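Local coordinates for cell wall surface anchor family protein (Streptococcus pneumoniae, PDB 4OQ1) that is an ancillary pilin built largely from beta-sheet domains of the CnaB type, and probably attaches the pneumococcal pilus to the cell wall, at residues D176-A181 against R219-E224; Y188-S193 against V210-L215; G258-M263 against L348-K353; G275-V280 against E322-T327. The protein carries 3 engineered substitutions. All coordinates share one frame; numbering follows the deposited sequence.

Contact 1. Residues D176-A181 against R219-E224; sequences DVSAAA and RFKEVE. Engineered in segment 176-181: A179 (natural residue Glu), A180 (natural residue Lys), A181 (natural residue Glu).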
loop_
_atom_site.group_PDB
_atom_site.type_symbol
_atom_site.label_atom_id
_atom_site.label_comp_id
_atom_site.label_asym_id
_atom_site.label_seq_id
_atom_site.Cartn_x
_atom_site.Cartn_y
_atom_site.Cartn_z
ATOM N N ASP A 176 11.166 4.166 -17.541
ATOM C CA ASP A 176 10.659 5.439 -16.971
ATOM C C ASP A 176 9.140 5.619 -16.725
ATOM O O ASP A 176 8.710 6.583 -16.066
ATOM C CB ASP A 176 11.166 6.634 -17.803
ATOM C CG ASP A 176 11.246 7.942 -16.996
ATOM O OD1 ASP A 176 10.753 8.025 -15.844
ATOM O OD2 ASP A 176 11.812 8.919 -17.537
ATOM N N VAL A 177 8.312 4.722 -17.256
ATOM C CA VAL A 177 6.872 4.919 -17.223
ATOM C C VAL A 177 6.365 4.094 -16.054
ATOM O O VAL A 177 6.863 3.004 -15.858
ATOM C CB VAL A 177 6.299 4.358 -18.512
ATOM C CG1 VAL A 177 4.801 4.093 -18.401
ATOM C CG2 VAL A 177 6.721 5.200 -19.708
ATOM N N SER A 178 5.388 4.584 -15.347
ATOM C CA SER A 178 4.645 3.808 -14.333
ATOM C C SER A 178 3.891 2.647 -15.006
ATOM O O SER A 178 2.813 2.797 -15.662
ATOM C CB SER A 178 3.702 4.722 -13.541
ATOM O OG SER A 178 4.489 5.657 -12.774
ATOM N N ALA A 179 4.501 1.490 -14.947
ATOM C CA ALA A 179 3.980 0.385 -15.750
ATOM C C ALA A 179 2.741 -0.336 -15.155
ATOM O O ALA A 179 1.896 -0.858 -15.860
ATOM C CB ALA A 179 5.095 -0.611 -15.989
ATOM N N ALA A 180 2.671 -0.432 -13.845
ATOM C CA ALA A 180 1.581 -1.136 -13.248
ATOM C C ALA A 180 1.481 -0.772 -11.823
ATOM O O ALA A 180 2.529 -0.546 -11.146
ATOM C CB ALA A 180 1.868 -2.619 -13.298
ATOM N N ALA A 181 0.252 -0.825 -11.323
ATOM C CA ALA A 181 0.052 -0.850 -9.872
ATOM C C ALA A 181 0.454 -2.227 -9.356
ATOM O O ALA A 181 0.053 -3.288 -9.887
ATOM C CB ALA A 181 -1.390 -0.474 -9.496
ATOM N N ARG A 219 8.323 3.083 -7.910
ATOM C CA ARG A 219 8.033 4.481 -7.596
ATOM C C ARG A 219 6.909 4.508 -6.545
ATOM O O ARG A 219 5.870 3.840 -6.719
ATOM C CB ARG A 219 7.584 5.048 -8.877
ATOM C CG ARG A 219 7.243 6.482 -8.962
ATOM C CD ARG A 219 7.194 6.730 -10.486
ATOM N NE ARG A 219 8.470 6.860 -11.189
ATOM C CZ ARG A 219 8.565 6.940 -12.525
ATOM N NH1 ARG A 219 7.511 6.786 -13.278
ATOM N NH2 ARG A 219 9.713 7.067 -13.139
ATOM N N PHE A 220 7.162 5.258 -5.459
ATOM C CA PHE A 220 6.153 5.550 -4.477
ATOM C C PHE A 220 5.533 6.946 -4.804
ATOM O O PHE A 220 6.261 7.931 -4.862
ATOM C CB PHE A 220 6.745 5.550 -3.073
ATOM C CG PHE A 220 6.998 4.235 -2.506
ATOM C CD1 PHE A 220 6.100 3.669 -1.620
ATOM C CD2 PHE A 220 8.231 3.598 -2.691
ATOM C CE1 PHE A 220 6.368 2.436 -1.035
ATOM C CE2 PHE A 220 8.499 2.376 -2.075
ATOM C CZ PHE A 220 7.562 1.800 -1.267
ATOM N N LYS A 221 4.222 6.990 -5.092
ATOM C CA LYS A 221 3.539 8.208 -5.421
ATOM C C LYS A 221 2.710 8.716 -4.321
ATOM O O LYS A 221 1.894 7.988 -3.778
ATOM C CB LYS A 221 2.631 8.015 -6.650
ATOM C CG LYS A 221 3.239 7.242 -7.772
ATOM C CD LYS A 221 2.227 7.088 -8.900
ATOM C CE LYS A 221 1.847 8.375 -9.595
ATOM N NZ LYS A 221 3.030 8.821 -10.374
ATOM N N GLU A 222 2.922 9.978 -3.941
ATOM C CA GLU A 222 2.241 10.533 -2.741
ATOM C C GLU A 222 0.816 11.022 -3.051
ATOM O O GLU A 222 0.558 12.227 -3.130
ATOM C CB GLU A 222 3.061 11.654 -2.119
ATOM C CG GLU A 222 2.519 12.104 -0.805
ATOM C CD GLU A 222 3.490 12.998 -0.015
ATOM O OE1 GLU A 222 4.639 13.149 -0.410
ATOM O OE2 GLU A 222 3.014 13.601 0.971
ATOM N N VAL A 223 -0.102 10.089 -3.182
ATOM C CA VAL A 223 -1.454 10.360 -3.600
ATOM C C VAL A 223 -2.299 10.987 -2.532
ATOM O O VAL A 223 -3.243 11.676 -2.875
ATOM C CB VAL A 223 -2.172 9.073 -4.141
ATOM C CG1 VAL A 223 -1.511 8.679 -5.438
ATOM C CG2 VAL A 223 -2.217 7.961 -3.073
ATOM N N GLU A 224 -1.956 10.774 -1.247
ATOM C CA GLU A 224 -2.703 11.325 -0.143
ATOM C C GLU A 224 -1.830 12.020 0.949
ATOM O O GLU A 224 -1.665 11.493 2.028
ATOM C CB GLU A 224 -3.533 10.249 0.476
ATOM C CG GLU A 224 -4.849 10.701 1.026
ATOM C CD GLU A 224 -5.621 9.491 1.557
ATOM O OE1 GLU A 224 -5.606 8.459 0.863
ATOM O OE2 GLU A 224 -6.234 9.569 2.661
HETATM O O HOH W 1 4.331 8.064 -12.556
#

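Contact 2. Residues Y188-S193 against V210-L215; sequences YRYSSS and VTNLPL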
loop_
_atom_site.group_PDB
_atom_site.type_symbol
_atom_site.label_atom_id
_atom_site.label_comp_id
_atom_site.label_asym_id
_atom_site.label_seq_id
_atom_site.Cartn_x
_atom_site.Cartn_y
_atom_site.Cartn_z
ATOM N N TYR A 188 3.056 -5.012 4.566
ATOM C CA TYR A 188 2.709 -5.026 3.153
ATOM C C TYR A 188 3.715 -5.946 2.475
ATOM O O TYR A 188 4.876 -5.796 2.738
ATOM C CB TYR A 188 2.910 -3.631 2.586
ATOM C CG TYR A 188 2.042 -2.539 3.160
ATOM C CD1 TYR A 188 0.659 -2.427 2.822
ATOM C CD2 TYR A 188 2.571 -1.609 4.057
ATOM C CE1 TYR A 188 -0.132 -1.396 3.335
ATOM C CE2 TYR A 188 1.779 -0.572 4.585
ATOM C CZ TYR A 188 0.445 -0.444 4.206
ATOM O OH TYR A 188 -0.282 0.600 4.717
ATOM N N ARG A 189 3.291 -6.809 1.550
ATOM C CA ARG A 189 4.079 -7.847 0.971
ATOM C C ARG A 189 3.541 -8.014 -0.407
ATOM O O ARG A 189 2.338 -8.021 -0.599
ATOM C CB ARG A 189 3.964 -9.169 1.729
ATOM C CG ARG A 189 4.298 -8.933 3.213
ATOM C CD ARG A 189 4.279 -10.147 4.106
ATOM N NE ARG A 189 2.962 -10.216 4.685
ATOM C CZ ARG A 189 1.987 -11.017 4.276
ATOM N NH1 ARG A 189 2.172 -11.908 3.292
ATOM N NH2 ARG A 189 0.820 -10.925 4.898
ATOM N N TYR A 190 4.419 -8.128 -1.369
ATOM C CA TYR A 190 4.025 -8.389 -2.708
ATOM C C TYR A 190 3.400 -9.769 -2.811
ATOM O O TYR A 190 3.864 -10.712 -2.187
ATOM C CB TYR A 190 5.287 -8.322 -3.611
ATOM C CG TYR A 190 5.096 -8.728 -4.995
ATOM C CD1 TYR A 190 4.745 -7.802 -5.977
ATOM C CD2 TYR A 190 5.282 -10.026 -5.388
ATOM C CE1 TYR A 190 4.531 -8.127 -7.257
ATOM C CE2 TYR A 190 5.079 -10.375 -6.724
ATOM C CZ TYR A 190 4.762 -9.420 -7.643
ATOM O OH TYR A 190 4.563 -9.741 -8.919
ATOM N N SER A 191 2.372 -9.884 -3.621
ATOM C CA SER A 191 1.900 -11.175 -4.044
ATOM C C SER A 191 1.327 -10.982 -5.392
ATOM O O SER A 191 0.489 -10.108 -5.583
ATOM C CB SER A 191 0.813 -11.716 -3.112
ATOM O OG SER A 191 -0.010 -12.674 -3.763
ATOM N N SER A 192 1.717 -11.814 -6.331
ATOM C CA SER A 192 1.334 -11.555 -7.728
ATOM C C SER A 192 -0.188 -11.730 -8.020
ATOM O O SER A 192 -0.649 -11.307 -9.068
ATOM C CB SER A 192 2.153 -12.374 -8.725
ATOM O OG SER A 192 1.965 -13.718 -8.461
ATOM N N SER A 193 -0.895 -12.340 -7.096
ATOM C CA SER A 193 -2.321 -12.513 -7.175
ATOM C C SER A 193 -3.005 -11.644 -6.108
ATOM O O SER A 193 -4.133 -11.892 -5.761
ATOM C CB SER A 193 -2.669 -14.006 -6.986
ATOM O OG SER A 193 -2.542 -14.399 -5.645
ATOM N N VAL A 210 7.810 -2.540 2.828
ATOM C CA VAL A 210 7.301 -3.492 1.838
ATOM C C VAL A 210 8.330 -4.561 1.569
ATOM O O VAL A 210 9.475 -4.256 1.134
ATOM C CB VAL A 210 6.979 -2.814 0.491
ATOM C CG1 VAL A 210 6.326 -3.820 -0.426
ATOM C CG2 VAL A 210 6.054 -1.617 0.762
ATOM N N THR A 211 7.916 -5.815 1.713
ATOM C CA THR A 211 8.765 -6.974 1.391
ATOM C C THR A 211 8.366 -7.748 0.137
ATOM O O THR A 211 7.219 -7.717 -0.283
ATOM C CB THR A 211 8.825 -7.932 2.578
ATOM O OG1 THR A 211 7.545 -8.451 2.902
ATOM C CG2 THR A 211 9.309 -7.241 3.768
ATOM N N ASN A 212 9.328 -8.486 -0.426
ATOM C CA ASN A 212 9.115 -9.487 -1.461
ATOM C C ASN A 212 8.787 -8.948 -2.825
ATOM O O ASN A 212 8.337 -9.675 -3.685
ATOM C CB ASN A 212 8.008 -10.429 -1.074
ATOM C CG ASN A 212 8.054 -11.695 -1.837
ATOM O OD1 ASN A 212 9.041 -12.398 -1.779
ATOM N ND2 ASN A 212 7.027 -11.966 -2.628
ATOM N N LEU A 213 8.949 -7.648 -3.016
ATOM C CA LEU A 213 8.886 -7.124 -4.320
ATOM C C LEU A 213 9.906 -7.823 -5.257
ATOM O O LEU A 213 11.027 -8.014 -4.856
ATOM C CB LEU A 213 9.238 -5.621 -4.301
ATOM C CG LEU A 213 8.157 -4.713 -3.656
ATOM C CD1 LEU A 213 8.721 -3.312 -3.553
ATOM C CD2 LEU A 213 6.782 -4.731 -4.355
ATOM N N PRO A 214 9.524 -8.162 -6.503
ATOM C CA PRO A 214 10.533 -8.620 -7.433
ATOM C C PRO A 214 11.624 -7.582 -7.592
ATOM O O PRO A 214 11.393 -6.390 -7.336
ATOM C CB PRO A 214 9.777 -8.769 -8.760
ATOM C CG PRO A 214 8.344 -8.795 -8.429
ATOM C CD PRO A 214 8.162 -8.331 -7.037
ATOM N N LEU A 215 12.838 -8.027 -7.925
ATOM C CA LEU A 215 13.873 -7.129 -8.381
ATOM C C LEU A 215 13.364 -6.204 -9.501
ATOM O O LEU A 215 12.634 -6.618 -10.373
ATOM C CB LEU A 215 15.088 -7.914 -8.832
ATOM C CG LEU A 215 15.726 -8.850 -7.782
ATOM C CD1 LEU A 215 16.850 -9.621 -8.441
ATOM C CD2 LEU A 215 16.219 -8.095 -6.584
#

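Contact 3. Residues G258-M263 against L348-K353; sequences GNVDFM and LVTVVK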
loop_
_atom_site.group_PDB
_atom_site.type_symbol
_atom_site.label_atom_id
_atom_site.label_comp_id
_atom_site.label_asym_id
_atom_site.label_seq_id
_atom_site.Cartn_x
_atom_site.Cartn_y
_atom_site.Cartn_z
ATOM N N GLY A 258 -2.568 31.218 8.057
ATOM C CA GLY A 258 -2.915 32.643 8.208
ATOM C C GLY A 258 -4.396 32.907 8.018
ATOM O O GLY A 258 -5.191 31.955 7.800
ATOM N N ASN A 259 -4.785 34.195 8.143
ATOM C CA ASN A 259 -6.234 34.593 8.153
ATOM C C ASN A 259 -6.430 35.704 7.186
ATOM O O ASN A 259 -5.486 36.449 6.821
ATOM C CB ASN A 259 -6.713 35.030 9.549
ATOM C CG ASN A 259 -6.207 34.121 10.655
ATOM O OD1 ASN A 259 -6.221 32.921 10.524
ATOM N ND2 ASN A 259 -5.732 34.710 11.751
ATOM N N VAL A 260 -7.678 35.873 6.766
ATOM C CA VAL A 260 -7.986 37.001 5.888
ATOM C C VAL A 260 -9.361 37.511 6.263
ATOM O O VAL A 260 -10.292 36.757 6.449
ATOM C CB VAL A 260 -7.955 36.679 4.387
ATOM C CG1 VAL A 260 -8.156 37.941 3.537
ATOM C CG2 VAL A 260 -6.649 36.047 4.026
ATOM N N ASP A 261 -9.450 38.819 6.380
ATOM C CA ASP A 261 -10.720 39.511 6.695
ATOM C C ASP A 261 -11.187 40.116 5.432
ATOM O O ASP A 261 -10.422 40.763 4.746
ATOM C CB ASP A 261 -10.441 40.644 7.642
ATOM C CG ASP A 261 -10.260 40.164 9.061
ATOM O OD1 ASP A 261 -11.088 39.347 9.557
ATOM O OD2 ASP A 261 -9.260 40.600 9.676
ATOM N N PHE A 262 -12.454 39.943 5.169
ATOM C CA PHE A 262 -13.084 40.542 4.024
ATOM C C PHE A 262 -14.257 41.497 4.415
ATOM O O PHE A 262 -14.948 41.334 5.448
ATOM C CB PHE A 262 -13.644 39.460 3.066
ATOM C CG PHE A 262 -12.603 38.530 2.506
ATOM C CD1 PHE A 262 -11.935 38.884 1.323
ATOM C CD2 PHE A 262 -12.443 37.333 3.059
ATOM C CE1 PHE A 262 -10.991 38.081 0.797
ATOM C CE2 PHE A 262 -11.482 36.475 2.519
ATOM C CZ PHE A 262 -10.744 36.881 1.397
ATOM N N MET A 263 -14.527 42.408 3.486
ATOM C CA MET A 263 -15.766 43.243 3.534
ATOM C C MET A 263 -16.385 43.452 2.141
ATOM O O MET A 263 -15.705 43.930 1.168
ATOM C CB MET A 263 -15.482 44.608 4.170
ATOM C CG MET A 263 -16.782 45.317 4.511
ATOM S SD MET A 263 -16.554 47.045 4.993
ATOM C CE MET A 263 -18.189 47.620 4.664
ATOM N N LEU A 348 -5.665 46.066 5.765
ATOM C CA LEU A 348 -6.211 45.492 6.997
ATOM C C LEU A 348 -7.475 44.618 6.770
ATOM O O LEU A 348 -7.698 43.614 7.445
ATOM C CB LEU A 348 -6.537 46.626 7.965
ATOM C CG LEU A 348 -6.778 46.329 9.431
ATOM C CD1 LEU A 348 -5.692 45.440 10.023
ATOM C CD2 LEU A 348 -6.801 47.677 10.152
ATOM N N VAL A 349 -8.333 45.023 5.848
ATOM C CA VAL A 349 -9.508 44.218 5.494
ATOM C C VAL A 349 -9.582 44.297 3.992
ATOM O O VAL A 349 -9.490 45.398 3.433
ATOM C CB VAL A 349 -10.809 44.892 6.049
ATOM C CG1 VAL A 349 -12.070 44.229 5.515
ATOM C CG2 VAL A 349 -10.794 44.900 7.570
ATOM N N THR A 350 -9.804 43.170 3.323
ATOM C CA THR A 350 -9.822 43.174 1.878
ATOM C C THR A 350 -11.221 43.509 1.477
ATOM O O THR A 350 -12.188 42.799 1.831
ATOM C CB THR A 350 -9.468 41.790 1.268
ATOM O OG1 THR A 350 -8.138 41.474 1.629
ATOM C CG2 THR A 350 -9.597 41.787 -0.274
ATOM N N VAL A 351 -11.315 44.546 0.647
ATOM C CA VAL A 351 -12.630 45.015 0.227
ATOM C C VAL A 351 -12.995 44.363 -1.068
ATOM O O VAL A 351 -12.222 44.401 -2.041
ATOM C CB VAL A 351 -12.624 46.567 0.113
ATOM C CG1 VAL A 351 -13.894 47.093 -0.535
ATOM C CG2 VAL A 351 -12.444 47.179 1.525
ATOM N N VAL A 352 -14.187 43.781 -1.102
ATOM C CA VAL A 352 -14.706 43.191 -2.317
ATOM C C VAL A 352 -15.873 44.001 -2.869
ATOM O O VAL A 352 -16.902 44.072 -2.230
ATOM C CB VAL A 352 -15.151 41.750 -2.057
ATOM C CG1 VAL A 352 -15.605 41.072 -3.376
ATOM C CG2 VAL A 352 -14.024 40.986 -1.378
ATOM N N LYS A 353 -15.733 44.512 -4.089
ATOM C CA LYS A 353 -16.685 45.399 -4.668
ATOM C C LYS A 353 -17.750 44.675 -5.522
ATOM O O LYS A 353 -17.452 43.788 -6.289
ATOM C CB LYS A 353 -15.959 46.405 -5.562
ATOM C CG LYS A 353 -14.879 47.202 -4.829
ATOM C CD LYS A 353 -14.732 48.625 -5.299
ATOM C CE LYS A 353 -13.422 48.878 -5.984
ATOM N NZ LYS A 353 -12.387 49.113 -4.919
HETATM O O HOH W 2 -7.137 40.345 6.429
#

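Contact 4. Residues G275-V280 against E322-T327; sequences GAMFKV and ELQAPT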
loop_
_atom_site.group_PDB
_atom_site.type_symbol
_atom_site.label_atom_id
_atom_site.label_comp_id
_atom_site.label_asym_id
_atom_site.label_seq_id
_atom_site.Cartn_x
_atom_site.Cartn_y
_atom_site.Cartn_z
ATOM N N GLY A 275 -25.438 39.297 2.672
ATOM C CA GLY A 275 -25.971 38.191 1.876
ATOM C C GLY A 275 -25.184 37.780 0.620
ATOM O O GLY A 275 -25.708 37.051 -0.255
ATOM N N ALA A 276 -23.938 38.224 0.488
ATOM C CA ALA A 276 -23.113 37.726 -0.624
ATOM C C ALA A 276 -22.536 36.420 -0.113
ATOM O O ALA A 276 -21.955 36.376 0.973
ATOM C CB ALA A 276 -21.968 38.636 -1.036
ATOM N N MET A 277 -22.796 35.355 -0.826
ATOM C CA MET A 277 -22.294 34.044 -0.421
ATOM C C MET A 277 -21.215 33.527 -1.324
ATOM O O MET A 277 -21.372 33.486 -2.557
ATOM C CB MET A 277 -23.453 33.001 -0.232
ATOM C CG MET A 277 -24.634 33.479 0.610
ATOM S SD MET A 277 -25.998 32.272 0.630
ATOM C CE MET A 277 -25.211 30.948 1.555
ATOM N N PHE A 278 -20.146 33.038 -0.709
ATOM C CA PHE A 278 -19.073 32.434 -1.398
ATOM C C PHE A 278 -18.631 31.081 -0.870
ATOM O O PHE A 278 -18.610 30.822 0.384
ATOM C CB PHE A 278 -17.845 33.315 -1.399
ATOM C CG PHE A 278 -18.084 34.740 -1.816
ATOM C CD1 PHE A 278 -17.845 35.139 -3.139
ATOM C CD2 PHE A 278 -18.459 35.683 -0.898
ATOM C CE1 PHE A 278 -17.996 36.486 -3.505
ATOM C CE2 PHE A 278 -18.663 37.013 -1.272
ATOM C CZ PHE A 278 -18.415 37.393 -2.597
ATOM N N LYS A 279 -18.163 30.249 -1.781
ATOM C CA LYS A 279 -17.467 29.024 -1.361
ATOM C C LYS A 279 -16.018 29.196 -1.517
ATOM O O LYS A 279 -15.564 29.734 -2.558
ATOM C CB LYS A 279 -17.988 27.861 -2.208
ATOM C CG LYS A 279 -17.454 26.519 -1.857
ATOM C CD LYS A 279 -18.196 25.435 -2.633
ATOM C CE LYS A 279 -19.661 25.237 -2.214
ATOM N NZ LYS A 279 -20.387 24.176 -3.016
ATOM N N VAL A 280 -15.235 28.806 -0.485
ATOM C CA VAL A 280 -13.814 28.979 -0.609
ATOM C C VAL A 280 -13.157 27.824 -1.338
ATOM O O VAL A 280 -13.400 26.723 -0.986
ATOM C CB VAL A 280 -13.147 29.147 0.789
ATOM C CG1 VAL A 280 -11.683 29.346 0.575
ATOM C CG2 VAL A 280 -13.759 30.322 1.575
ATOM N N GLU A 322 -18.222 32.736 -6.059
ATOM C CA GLU A 322 -19.537 33.381 -5.651
ATOM C C GLU A 322 -20.698 32.468 -5.919
ATOM O O GLU A 322 -20.921 32.036 -7.082
ATOM C CB GLU A 322 -19.801 34.726 -6.335
ATOM C CG GLU A 322 -21.058 35.417 -5.755
ATOM C CD GLU A 322 -21.275 36.804 -6.348
ATOM O OE1 GLU A 322 -21.082 36.953 -7.570
ATOM O OE2 GLU A 322 -21.619 37.709 -5.584
ATOM N N LEU A 323 -21.372 32.060 -4.835
ATOM C CA LEU A 323 -22.582 31.284 -4.947
ATOM C C LEU A 323 -23.845 32.148 -5.120
ATOM O O LEU A 323 -24.719 31.765 -5.836
ATOM C CB LEU A 323 -22.764 30.443 -3.691
ATOM C CG LEU A 323 -21.651 29.400 -3.438
ATOM C CD1 LEU A 323 -21.696 28.782 -2.046
ATOM C CD2 LEU A 323 -21.726 28.283 -4.475
ATOM N N GLN A 324 -23.911 33.298 -4.468
ATOM C CA GLN A 324 -25.078 34.166 -4.503
ATOM C C GLN A 324 -24.660 35.664 -4.314
ATOM O O GLN A 324 -23.998 36.020 -3.322
ATOM C CB GLN A 324 -26.013 33.785 -3.343
ATOM C CG GLN A 324 -27.098 34.779 -3.046
ATOM C CD GLN A 324 -28.060 34.305 -2.004
ATOM O OE1 GLN A 324 -28.893 33.453 -2.290
ATOM N NE2 GLN A 324 -27.943 34.843 -0.757
ATOM N N ALA A 325 -25.121 36.506 -5.223
ATOM C CA ALA A 325 -24.843 37.943 -5.117
ATOM C C ALA A 325 -25.816 38.606 -4.094
ATOM O O ALA A 325 -26.899 38.093 -3.846
ATOM C CB ALA A 325 -24.938 38.608 -6.488
ATOM N N PRO A 326 -25.383 39.709 -3.423
ATOM C CA PRO A 326 -26.347 40.531 -2.684
ATOM C C PRO A 326 -27.517 40.863 -3.553
ATOM O O PRO A 326 -27.326 41.062 -4.759
ATOM C CB PRO A 326 -25.549 41.808 -2.355
ATOM C CG PRO A 326 -24.110 41.399 -2.390
ATOM C CD PRO A 326 -24.065 40.358 -3.491
ATOM N N THR A 327 -28.720 40.922 -2.972
ATOM C CA THR A 327 -29.939 41.348 -3.692
ATOM C C THR A 327 -29.730 42.624 -4.527
ATOM O O THR A 327 -29.310 43.642 -4.045
ATOM C CB THR A 327 -31.099 41.584 -2.706
ATOM O OG1 THR A 327 -31.218 40.448 -1.848
ATOM C CG2 THR A 327 -32.378 41.776 -3.474
#

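Contact 1. Residues D176-A181 against R219-E224
R219 grips D176 end-on, and charge supplies the first kind of interaction. NH2 forms a salt bridge with OD1 of D176 at 3.1 Å, nearly in line with the C-O bond of the acid, while the carboxylate and guanidinium planes stand 67° apart. This carboxylate belongs to a poorly ordered residue near the surface, whereas the arginine is buried and its NE is held by D237.

Hydrogen bonds from the side chain to the main chain form the second kind. The carbonyl O of D176 accepts from both terminal nitrogens, NH1 at 3.0 Å and NH2 at 3.1 Å. It lies in the guanidinium plane, but both donors approach from above one face of the carbonyl. A bend at chi3 (-77°) in the otherwise extended arginine chain directs its head toward this turn; arginine suits the place because its long chain spans the gap and its head offers several N-H groups.

The strands themselves do not pair: the segment axes stay 9.8 Å apart and cross at 95°. Strand 167-174 lies between them, hydrogen-bonded to both, within the curled antiparallel sheet of this CnaB-like domain.

Solvent provides the third kind. A water accepts from NZ of K221 at 2.7 Å and sits beside OG of S178, whose short side chain keeps the hydroxyl near the strand. The same lysine also forms a salt bridge with D235.

Contact 2. Residues Y188-S193 against V210-L215
Y190 packs its ring under P214 where the two sheets of the CnaB-like sandwich meet. A single beta bridge, R189 with T211, joins the short strand 189-190 of the curled antiparallel sheet to strand 207-211, an outermost strand of the four-stranded mixed sheet. Its bonds run from T211 N to Y188 O and from Y190 N to T211 O (3.0 Å), the latter almost in line with the carbonyl.

From this bridge the tyrosine points toward the other segment. CB lies 3.3 Å from the carbonyl O of N212 and 4.0 Å from CD2 of L213. CG is anti to the backbone N (chi1 173°), which carries the ring across the turn. CD2 still runs close to N212 O, while CD1 meets both CD2 of L213 and CD of P214. Beyond them CE1, CE2 and CZ are all covered by the proline, whose CD stands 3.4 Å from the ring centroid and only 2° off its normal, a CH-pi contact. Proline suits the place because its CD methylene is bonded to a backbone N and is somewhat polarised, and the two side chains cross at about a right angle. At the tip, OH of Y190 passes 3.9 Å from CG of P214.

On the far side of the bridge, CB of Y188 touches CG2 of V210, and the Y188 hydroxyl is hydrogen-bonded to Y201 N. R189 runs beside T211 toward its salt-bridge partner E39, with its CG 3.3 Å from OG1 of T211.

Contact 3. Residues G258-M263 against L348-K353
F262 and T350 face each other across two parallel strands, side chains on the same side of the sheet and pointing the same way. CD1 of the phenylalanine lies 3.8 Å from CB of the threonine and 4.0 Å from CG2 of V352. On the other side, M263 CB meets V349 CG1 at 3.7 Å. Beta-branched valine and threonine suit these extended backbones and offer methyls close to the main chain.

Three backbone bonds set this register. D261 O accepts from T350 N at 2.9 Å (174°), T350 O from M263 N, and M263 O from V352 N at 2.7 Å. Parallel pairing of strands 260-266 and 350-354, the first and last strands of the three-stranded sheet in chain order, accords with the reversed immunoglobulin topology of CnaB domains. A water also accepts from D261 N and gives a weak bond to L348 O.

Farther out, V260 CG1 covers one face of the F262 ring, 3.5 Å above its plane and offset toward the rim. F308 and F338 also meet this ring, the latter edge-to-face. D261 forms a salt bridge with R309, and the hydroxyl of T350 is tied to E347.

Contact 4. Residues G275-V280 against E322-T327
M277 and Q324 form an antiparallel hydrogen-bonded pair, next to which the register slips by one residue. Backbone bonds come first. M277 N donates to Q324 O at 2.8 Å, and M277 O accepts from two consecutive amides, L323 N at 2.7 Å and Q324 N at 3.2 Å. Two residues facing one make a classic beta bulge, placed where the chain turns its corner at L323.

One side chain adds a bond of its own. Extended from CB onward, Q324 brings NE2 to the carbonyl O of G275 at 3.2 Å, nearly straight (178°), on a lone pair and in the plane of both groups. Glutamine thus extends the pairing beyond the backbone. G275 has a positive phi (87°), where a beta carbon would press on the preceding carbonyl.

Van der Waals contacts complete the pairing. SD of M277 lies over the face of the Q324 amide, 3.5 Å from NE2, carried there by CG beside the backbone N (chi1 -48°) and an extended chi2. On the other face of the sheet, CD1 of F278 reaches CA of E322 at 3.5 Å. CB of A276, small enough for close approach, meets CD of P326 at 3.7 Å, and CD1 of L323 rests on CB of K279.

Carboxylate OE1 of E322 is hydrogen-bonded to L332 N, and its side chain touches N354, a placing that recalls the buried glutamate found near the isopeptide bond in many CnaB domains. Around the contact, F278 meets F308, strand 296-301 flanks strand 277-284 opposite strand 316-322, and strand 350-354 lies against E322 and P326.

Contacts 1 and 2 belong to one prealbumin-like domain, contacts 3 and 4 to the next, the pairs lying about 40 to 53 Å apart between centres. Contact 1 is a surface contact, ruled by charge; the others are partly buried and combine backbone pairing with apolar packing. In each domain the second contact is nested in the loop closed by the first. Contact 2 touches contact 1 through V210 CG2 and F220 CZ and shares its curled sheet (strands 177-185 and 189-190 are neighbours), while nearest atoms of contacts 3 and 4 remain about 5 Å apart. Pairing differs: a single bridge in contact 2, parallel strands in contact 3, a bulged antiparallel pair in contact 4.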